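Local coordinates for porphyranase B (PDB 3JUU), which cleaves the sulfated red-algal polysaccharide porphyran at the beta-1,4 linkages between galactose and L-galactose-6-sulfate, releasing mostly disaccharides, as a family 16 glycoside hydrolase of jelly-roll fold, at residues E148-I153 against Y245-V250; D164-S169 against K188-L193; N71-I76 against T266-R271. One frame throughout, in Å; residues are numbered along the deposited sequence.

Interaction 1 of 3, residues E148-I153 against Y245-V250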
# COMPACT_ATOMS: atom_id res chain seq x y z
N GLU A 148 1.97 5.12 3.01
CA GLU A 148 3.37 4.72 2.78
C GLU A 148 4.13 5.20 4.00
O GLU A 148 3.92 6.30 4.48
CB GLU A 148 3.98 5.36 1.53
CG GLU A 148 3.35 4.86 0.24
CD GLU A 148 3.91 5.52 -0.96
OE1 GLU A 148 5.05 5.10 -1.34
OE2 GLU A 148 3.22 6.44 -1.50
N SER A 149 4.96 4.32 4.54
CA SER A 149 5.68 4.63 5.79
C SER A 149 7.08 4.04 5.65
O SER A 149 7.29 3.16 4.81
CB SER A 149 4.92 3.97 7.01
OG SER A 149 5.61 4.42 8.20
N VAL A 150 8.02 4.56 6.45
CA VAL A 150 9.23 3.77 6.79
C VAL A 150 9.35 3.75 8.32
O VAL A 150 8.74 4.60 9.02
CB VAL A 150 10.54 4.39 6.15
CG1 VAL A 150 10.47 4.39 4.63
CG2 VAL A 150 10.90 5.84 6.71
N GLY A 151 10.20 2.86 8.83
CA GLY A 151 10.36 2.75 10.28
C GLY A 151 11.62 3.46 10.76
O GLY A 151 11.73 3.71 11.96
N GLN A 152 12.61 3.71 9.88
CA GLN A 152 13.89 4.28 10.30
C GLN A 152 14.30 5.27 9.24
O GLN A 152 14.45 4.89 8.08
CB GLN A 152 14.99 3.15 10.42
CG GLN A 152 16.34 3.77 10.81
CD GLN A 152 17.45 2.70 10.98
OE1 GLN A 152 17.14 1.54 11.21
NE2 GLN A 152 18.71 3.09 10.84
N ILE A 153 14.43 6.54 9.60
CA ILE A 153 14.67 7.56 8.58
C ILE A 153 16.22 7.70 8.45
O ILE A 153 16.93 7.89 9.47
CB ILE A 153 14.03 8.90 9.03
CG1 ILE A 153 12.45 8.82 8.90
CG2 ILE A 153 14.56 10.03 8.16
CD1 ILE A 153 11.89 9.72 9.91
N TYR A 245 13.20 2.53 -0.85
CA TYR A 245 13.06 3.79 -1.57
C TYR A 245 14.45 4.42 -1.80
O TYR A 245 15.28 4.38 -0.92
CB TYR A 245 12.34 4.77 -0.63
CG TYR A 245 10.90 4.47 -0.41
CD1 TYR A 245 10.00 4.41 -1.45
CD2 TYR A 245 10.40 4.37 0.92
CE1 TYR A 245 8.58 4.26 -1.22
CE2 TYR A 245 9.04 4.24 1.14
CZ TYR A 245 8.16 4.14 0.08
OH TYR A 245 6.81 4.01 0.39
N ASP A 246 14.68 5.00 -2.98
CA ASP A 246 15.99 5.63 -3.24
C ASP A 246 16.31 6.73 -2.27
O ASP A 246 17.50 7.01 -1.99
CB ASP A 246 15.94 6.24 -4.65
CG ASP A 246 16.07 5.17 -5.76
OD1 ASP A 246 16.25 3.94 -5.49
OD2 ASP A 246 15.94 5.56 -6.90
N TRP A 247 15.27 7.38 -1.71
CA TRP A 247 15.52 8.54 -0.88
C TRP A 247 15.72 8.16 0.58
O TRP A 247 15.97 9.05 1.41
CB TRP A 247 14.35 9.57 -1.02
CG TRP A 247 13.02 8.90 -0.98
CD1 TRP A 247 12.28 8.49 -2.03
CD2 TRP A 247 12.24 8.62 0.20
NE1 TRP A 247 11.10 7.96 -1.60
CE2 TRP A 247 11.03 8.04 -0.25
CE3 TRP A 247 12.46 8.78 1.55
CZ2 TRP A 247 10.03 7.61 0.62
CZ3 TRP A 247 11.44 8.35 2.45
CH2 TRP A 247 10.25 7.78 1.97
N ASN A 248 15.60 6.85 0.89
CA ASN A 248 15.87 6.38 2.24
C ASN A 248 16.90 5.22 2.16
O ASN A 248 16.53 4.02 2.16
CB ASN A 248 14.55 5.91 2.92
CG ASN A 248 14.61 6.04 4.45
OD1 ASN A 248 14.32 5.06 5.16
ND2 ASN A 248 15.08 7.22 4.96
N PRO A 249 18.19 5.58 2.08
CA PRO A 249 19.20 4.60 1.77
C PRO A 249 19.57 3.63 2.91
O PRO A 249 19.06 3.74 4.03
CB PRO A 249 20.46 5.49 1.42
CG PRO A 249 20.19 6.82 2.09
CD PRO A 249 18.72 6.97 2.11
N VAL A 250 20.47 2.72 2.58
CA VAL A 250 20.78 1.63 3.52
C VAL A 250 21.64 2.23 4.66
O VAL A 250 22.57 3.00 4.39
CB VAL A 250 21.67 0.59 2.78
CG1 VAL A 250 22.03 -0.59 3.79
CG2 VAL A 250 20.92 -0.02 1.55

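Interaction 2 of 3, residues D164-S169 against K188-L193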
# COMPACT_ATOMS: atom_id res chain seq x y z
N ASP A 164 7.98 8.69 9.45
CA ASP A 164 7.72 7.51 10.25
C ASP A 164 6.60 7.68 11.28
O ASP A 164 6.36 6.77 12.11
CB ASP A 164 9.04 7.11 11.00
CG ASP A 164 9.57 8.22 11.97
OD1 ASP A 164 9.14 9.40 11.90
OD2 ASP A 164 10.49 7.89 12.75
N GLN A 165 5.97 8.85 11.32
CA GLN A 165 4.91 9.08 12.30
C GLN A 165 3.68 9.75 11.68
O GLN A 165 2.95 10.37 12.39
CB GLN A 165 5.42 9.86 13.50
CG GLN A 165 6.12 11.15 13.15
CD GLN A 165 6.84 11.71 14.39
OE1 GLN A 165 7.57 10.99 15.06
NE2 GLN A 165 6.55 12.94 14.74
N THR A 166 3.49 9.58 10.38
CA THR A 166 2.38 10.19 9.69
C THR A 166 1.65 9.16 8.81
O THR A 166 2.22 8.14 8.39
CB THR A 166 2.90 11.40 8.86
OG1 THR A 166 4.06 10.97 8.17
CG2 THR A 166 3.40 12.56 9.80
N MET A 167 0.39 9.44 8.49
CA MET A 167 -0.24 8.79 7.33
C MET A 167 0.08 9.63 6.10
O MET A 167 -0.31 10.79 5.99
CB MET A 167 -1.77 8.69 7.53
CG MET A 167 -2.42 7.87 6.40
SD MET A 167 -4.23 7.82 6.78
CE MET A 167 -4.87 7.06 5.32
N ASN A 168 0.81 9.04 5.17
CA ASN A 168 1.30 9.70 3.99
C ASN A 168 0.52 9.09 2.86
O ASN A 168 0.75 7.91 2.53
CB ASN A 168 2.78 9.29 3.85
CG ASN A 168 3.58 9.82 4.99
OD1 ASN A 168 3.51 11.00 5.26
ND2 ASN A 168 4.25 8.94 5.72
N SER A 169 -0.41 9.87 2.28
CA SER A 169 -1.30 9.35 1.22
C SER A 169 -1.04 10.13 -0.04
O SER A 169 -0.40 11.25 0.01
CB SER A 169 -2.77 9.55 1.60
OG SER A 169 -3.04 8.91 2.88
N LYS A 188 -1.22 14.99 -2.84
CA LYS A 188 -0.85 14.28 -1.60
C LYS A 188 -1.80 14.62 -0.49
O LYS A 188 -2.51 15.65 -0.52
CB LYS A 188 0.55 14.73 -1.10
CG LYS A 188 1.66 14.67 -2.06
CD LYS A 188 3.01 15.19 -1.43
CE LYS A 188 3.23 16.71 -1.76
NZ LYS A 188 4.01 17.46 -0.68
N GLY A 189 -1.79 13.74 0.54
CA GLY A 189 -2.43 14.08 1.86
C GLY A 189 -1.48 13.63 2.97
O GLY A 189 -0.66 12.71 2.77
N LYS A 190 -1.51 14.33 4.12
CA LYS A 190 -0.64 13.93 5.22
C LYS A 190 -1.48 14.14 6.50
O LYS A 190 -2.16 15.17 6.61
CB LYS A 190 0.60 14.82 5.30
CG LYS A 190 1.55 14.53 6.45
CD LYS A 190 2.66 15.61 6.66
CE LYS A 190 3.47 15.70 5.38
NZ LYS A 190 4.63 16.62 5.59
N ALA A 191 -1.40 13.20 7.44
CA ALA A 191 -2.01 13.39 8.75
C ALA A 191 -1.12 12.79 9.86
O ALA A 191 -0.35 11.85 9.58
CB ALA A 191 -3.40 12.76 8.79
N GLU A 192 -1.26 13.26 11.10
CA GLU A 192 -0.43 12.71 12.24
C GLU A 192 -0.97 11.35 12.68
O GLU A 192 -2.23 11.17 12.80
CB GLU A 192 -0.49 13.62 13.49
CG GLU A 192 0.05 15.03 13.22
CD GLU A 192 1.49 14.99 12.72
OE1 GLU A 192 2.32 14.48 13.49
OE2 GLU A 192 1.75 15.45 11.58
N LEU A 193 -0.06 10.41 12.97
CA LEU A 193 -0.48 9.12 13.53
C LEU A 193 -0.69 9.27 15.03
O LEU A 193 -1.48 8.52 15.64
CB LEU A 193 0.55 8.00 13.32
CG LEU A 193 0.69 7.68 11.81
CD1 LEU A 193 1.63 6.51 11.67
CD2 LEU A 193 -0.64 7.20 11.24
O HOH W 1 2.38 11.75 14.75
O HOH W 2 4.78 14.58 12.90

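Interaction 3 of 3, residues N71-I76 against T266-R271. With SO4 (sulfate ion), chain D.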
# COMPACT_ATOMS: atom_id res chain seq x y z
N ASN A 71 -1.17 -16.27 13.20
CA ASN A 71 -2.18 -15.68 14.09
C ASN A 71 -3.19 -14.74 13.43
O ASN A 71 -3.55 -13.72 14.02
CB ASN A 71 -1.46 -15.01 15.24
CG ASN A 71 -0.69 -16.00 16.05
OD1 ASN A 71 -1.12 -17.17 16.13
ND2 ASN A 71 0.43 -15.58 16.62
N GLY A 72 -3.69 -15.14 12.27
CA GLY A 72 -4.70 -14.33 11.56
C GLY A 72 -4.10 -12.99 11.07
O GLY A 72 -4.77 -11.97 11.08
N SER A 73 -2.83 -12.99 10.70
CA SER A 73 -2.24 -11.76 10.13
C SER A 73 -1.29 -12.13 8.98
O SER A 73 -0.70 -13.28 8.92
CB SER A 73 -1.49 -10.98 11.23
OG SER A 73 -0.27 -11.66 11.54
N LEU A 74 -1.13 -11.17 8.07
CA LEU A 74 -0.12 -11.27 7.01
C LEU A 74 1.17 -10.63 7.51
O LEU A 74 1.09 -9.54 8.13
CB LEU A 74 -0.62 -10.47 5.82
CG LEU A 74 0.39 -10.21 4.72
CD1 LEU A 74 0.88 -11.45 4.00
CD2 LEU A 74 -0.28 -9.22 3.67
N GLN A 75 2.33 -11.26 7.27
CA GLN A 75 3.61 -10.77 7.77
C GLN A 75 4.48 -10.63 6.54
O GLN A 75 4.60 -11.58 5.74
CB GLN A 75 4.25 -11.76 8.75
CG GLN A 75 3.30 -11.97 9.98
CD GLN A 75 3.89 -12.90 10.96
OE1 GLN A 75 4.45 -13.96 10.59
NE2 GLN A 75 3.90 -12.49 12.20
N ILE A 76 5.02 -9.40 6.31
CA ILE A 76 6.01 -9.19 5.23
C ILE A 76 7.29 -8.78 5.95
O ILE A 76 7.36 -7.73 6.59
CB ILE A 76 5.56 -8.09 4.21
CG1 ILE A 76 4.12 -8.39 3.70
CG2 ILE A 76 6.61 -8.04 3.04
CD1 ILE A 76 3.70 -7.35 2.56
N THR A 266 3.15 -5.96 9.58
CA THR A 266 2.07 -6.92 9.84
C THR A 266 0.71 -6.30 9.46
O THR A 266 0.44 -5.18 9.90
CB THR A 266 2.06 -7.25 11.35
OG1 THR A 266 3.37 -7.75 11.76
CG2 THR A 266 0.92 -8.27 11.68
N TYR A 267 -0.07 -7.00 8.65
CA TYR A 267 -1.43 -6.57 8.29
C TYR A 267 -2.36 -7.56 8.95
O TYR A 267 -2.31 -8.75 8.60
CB TYR A 267 -1.63 -6.62 6.79
CG TYR A 267 -0.60 -5.81 5.99
CD1 TYR A 267 -0.94 -4.55 5.46
CD2 TYR A 267 0.70 -6.31 5.76
CE1 TYR A 267 0.03 -3.82 4.69
CE2 TYR A 267 1.65 -5.58 5.04
CZ TYR A 267 1.31 -4.34 4.51
OH TYR A 267 2.22 -3.61 3.79
N ASN A 268 -3.15 -7.11 9.94
CA ASN A 268 -4.17 -8.01 10.54
C ASN A 268 -5.29 -8.40 9.57
O ASN A 268 -5.83 -9.50 9.63
CB ASN A 268 -4.73 -7.47 11.86
CG ASN A 268 -3.72 -7.46 12.96
OD1 ASN A 268 -2.74 -8.24 12.94
ND2 ASN A 268 -3.93 -6.60 13.96
N TRP A 269 -5.60 -7.51 8.61
CA TRP A 269 -6.61 -7.83 7.67
C TRP A 269 -6.60 -6.78 6.58
O TRP A 269 -6.03 -5.68 6.81
CB TRP A 269 -7.99 -7.88 8.36
CG TRP A 269 -8.32 -6.81 9.35
CD1 TRP A 269 -8.34 -6.94 10.74
CD2 TRP A 269 -8.83 -5.46 9.08
NE1 TRP A 269 -8.79 -5.77 11.31
CE2 TRP A 269 -9.05 -4.84 10.33
CE3 TRP A 269 -9.03 -4.70 7.89
CZ2 TRP A 269 -9.50 -3.48 10.45
CZ3 TRP A 269 -9.48 -3.35 8.01
CH2 TRP A 269 -9.72 -2.77 9.27
N VAL A 270 -7.18 -7.14 5.44
CA VAL A 270 -7.49 -6.17 4.35
C VAL A 270 -8.93 -6.40 3.98
O VAL A 270 -9.36 -7.55 3.75
CB VAL A 270 -6.64 -6.42 3.10
CG1 VAL A 270 -7.12 -5.54 1.91
CG2 VAL A 270 -5.20 -6.06 3.38
N ARG A 271 -9.73 -5.32 3.95
CA ARG A 271 -11.17 -5.48 3.65
C ARG A 271 -11.51 -4.46 2.64
O ARG A 271 -11.21 -3.26 2.83
CB ARG A 271 -11.98 -5.24 4.99
CG ARG A 271 -11.60 -6.29 6.05
CD ARG A 271 -12.30 -6.02 7.39
NE ARG A 271 -11.95 -7.03 8.41
CZ ARG A 271 -12.10 -6.83 9.71
NH1 ARG A 271 -12.50 -5.61 10.14
NH2 ARG A 271 -11.73 -7.76 10.59
S SO4 D . -11.54 -6.28 13.82
O1 SO4 D . -12.32 -6.23 15.05
O2 SO4 D . -11.47 -7.67 13.35
O3 SO4 D . -12.22 -5.44 12.83
O4 SO4 D . -10.19 -5.76 14.11
O HOH W 3 3.47 -10.01 13.24

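Interaction 1 of 3, residues E148-I153 against Y245-V250
Tyr245 donates a hydrogen bond from its phenol OH to Glu148 OE1, 2.7 Å away, meeting the carboxylate on the anti side, 23° out of its plane. Carboxylate and ring planes stand 50° apart, and the hydroxyl also lies beside the aliphatic part of the glutamate, with Glu148 CB 3.3 Å from Tyr245 OH. Glu148 sends CG beside its own backbone N (chi1 -67°) and then runs extended, which carries the carboxylate out to the phenol.

Further along the strand, Val150 turns CG1 to the rim of the same ring, in its plane, 3.7 Å from Tyr245 CD2. One face of the phenol is taken by Trp247, whose CZ2 lies 3.2 Å above the plane, toward the rim. Val150 CG1 also reaches Trp247 CH2 at 4.3 Å, so valine, tyrosine and tryptophan close up into one apolar patch. Asn248 packs against Val150 and the backbone of Gln152 and Ile153.

A type I turn from Tyr245 to Asn248, closed by the bond from Asn248 N to Tyr245 O, sets the two aromatic residues against each other. Behind them, Trp159 and Phe163 meet the Trp247 ring edge-to-face, and Ser122 and Thr124 of strand 122-128 touch Tyr245. A phenylalanine here would probably leave Glu148 OE1 without its phenolic donor and the carboxylate freer to turn.

Glu148 is the assigned proton donor and probably contacts the substrate, and a glycerol molecule is weakly hydrogen-bonded to the same OE1. Glu243 and Arg57, also assigned to substrate binding, lie beside Tyr245. The phenol bond probably helps to orient one oxygen of the carboxylate, while the packed turn holds the ring in place.

Interaction 2 of 3, residues D164-S169 against K188-L193
Leu193 N donates to Gln165 O at 3.1 Å, the first rung of an antiparallel ladder that continues through the hydrogen-bonded pairs Met167-Ala191 and Ser169-Gly189. Each of these two pairs exchanges bonds both ways; Met167 N to Ala191 O is the shortest at 2.7 Å. In the last rung Gly189 N comes straight at Ser169 O, with an N-H...O angle of 173°, yet sits 59° out of the carbonyl plane, off the lone pairs. Met167 O takes a further CA-H...O contact from Lys190 CA at 3.2 Å.

Gln165 O has a second donor in a water, 2.8 Å away, which also donates to Glu192 OE1. Another water accepts from Gln165 NE2 and gives to the same OE1, so the two side chains are joined through solvent. Glu192 reaches them because its chain folds back at chi2 (-58°). The amide oxygen of Gln165 turns to Lys196, which also forms a salt bridge with Asp164.

Inward, Leu193 lays CG against the backbone of Thr166, 3.5 Å from its C, and Met167 runs extended toward Phe216 and Leu218. Asn168 ND2 bonds to Glu148 O, Ser169 OG to Ile146 O, and Thr166 OG1 to Tyr162 O. Gln147 serves Asn168 N through OE1 and Thr166 O through NE2, and Asn168 bonds Glu148 backbone to backbone, which ties the hairpin to the strand that carries the assigned catalytic glutamates.

Interaction 3 of 3, residues N71-I76 against T266-R271
This is a short antiparallel beta pairing, largely buried, between the start of strand 73-87 and strand 264-276 just before the latter turns a corner at Asn268. Leu74 and Tyr267 form the hydrogen-bonded pair, with Leu74 N to Tyr267 O at 2.7 Å and the return bond at 2.8 Å. Gln75 and Thr266 follow as a non-hydrogen-bonded pair, where Thr266 CA also makes a CA-H...O contact with Leu74 O.

On one face, Leu74 and Tyr267 lie side by side, and Leu74 CD2 touches Tyr267 CD2 at 3.7 Å. Ile76 crosses the phenol obliquely and brings CD1 to 3.7 Å from CE2 of Tyr267. With CG of Tyr267 placed beside the backbone N (chi1 -55°), the ring is directed alongside Leu74 into the interior, where Met240 packs on both residues and the phenol OH is hydrogen-bonded to Thr124 O. On the other face a water joins Gln75 NE2 and Thr266 OG1, and Thr266 CG2 packs on Ser73 OG, itself bonded to Asn70 O.

Past the corner, Trp269 and Arg271 hold a sulfate, probably from the crystallisation liquor. The Arg271 guanidinium lies face-on over the centre of the indole, with NH1 3.5 Å above the Trp269 ring plane. NH1 and NH2 bind separate sulfate oxygens, Trp269 NE1 a third, and His13 also bonds the ion. Antiparallel strands that pack their apolar side chains into the interior, as here, fit the beta-sandwich jelly roll of family 16.

How the interactions relate
Interactions 1 and 2 touch, their centres about 14 Å apart: strands 141-150 and 166-174 are neighbours, and Asn168 ND2 of interaction 2 lies 2.9 Å from Glu148 O of interaction 1, a probable hydrogen bond. Val150 O also packs on Asp164 CB at 3.2 Å. Glu148, the assigned proton donor, is thus approached through its carboxylate by one contact and through its backbone by the other. Interaction 3 stands apart, about 22 Å from interaction 1 and 21 Å from interaction 2 between centres, with no touch. Even so, the side chain of Tyr267 comes to about 9 Å from that of Glu148 and about 8 Å from that of Glu243, which probably binds substrate.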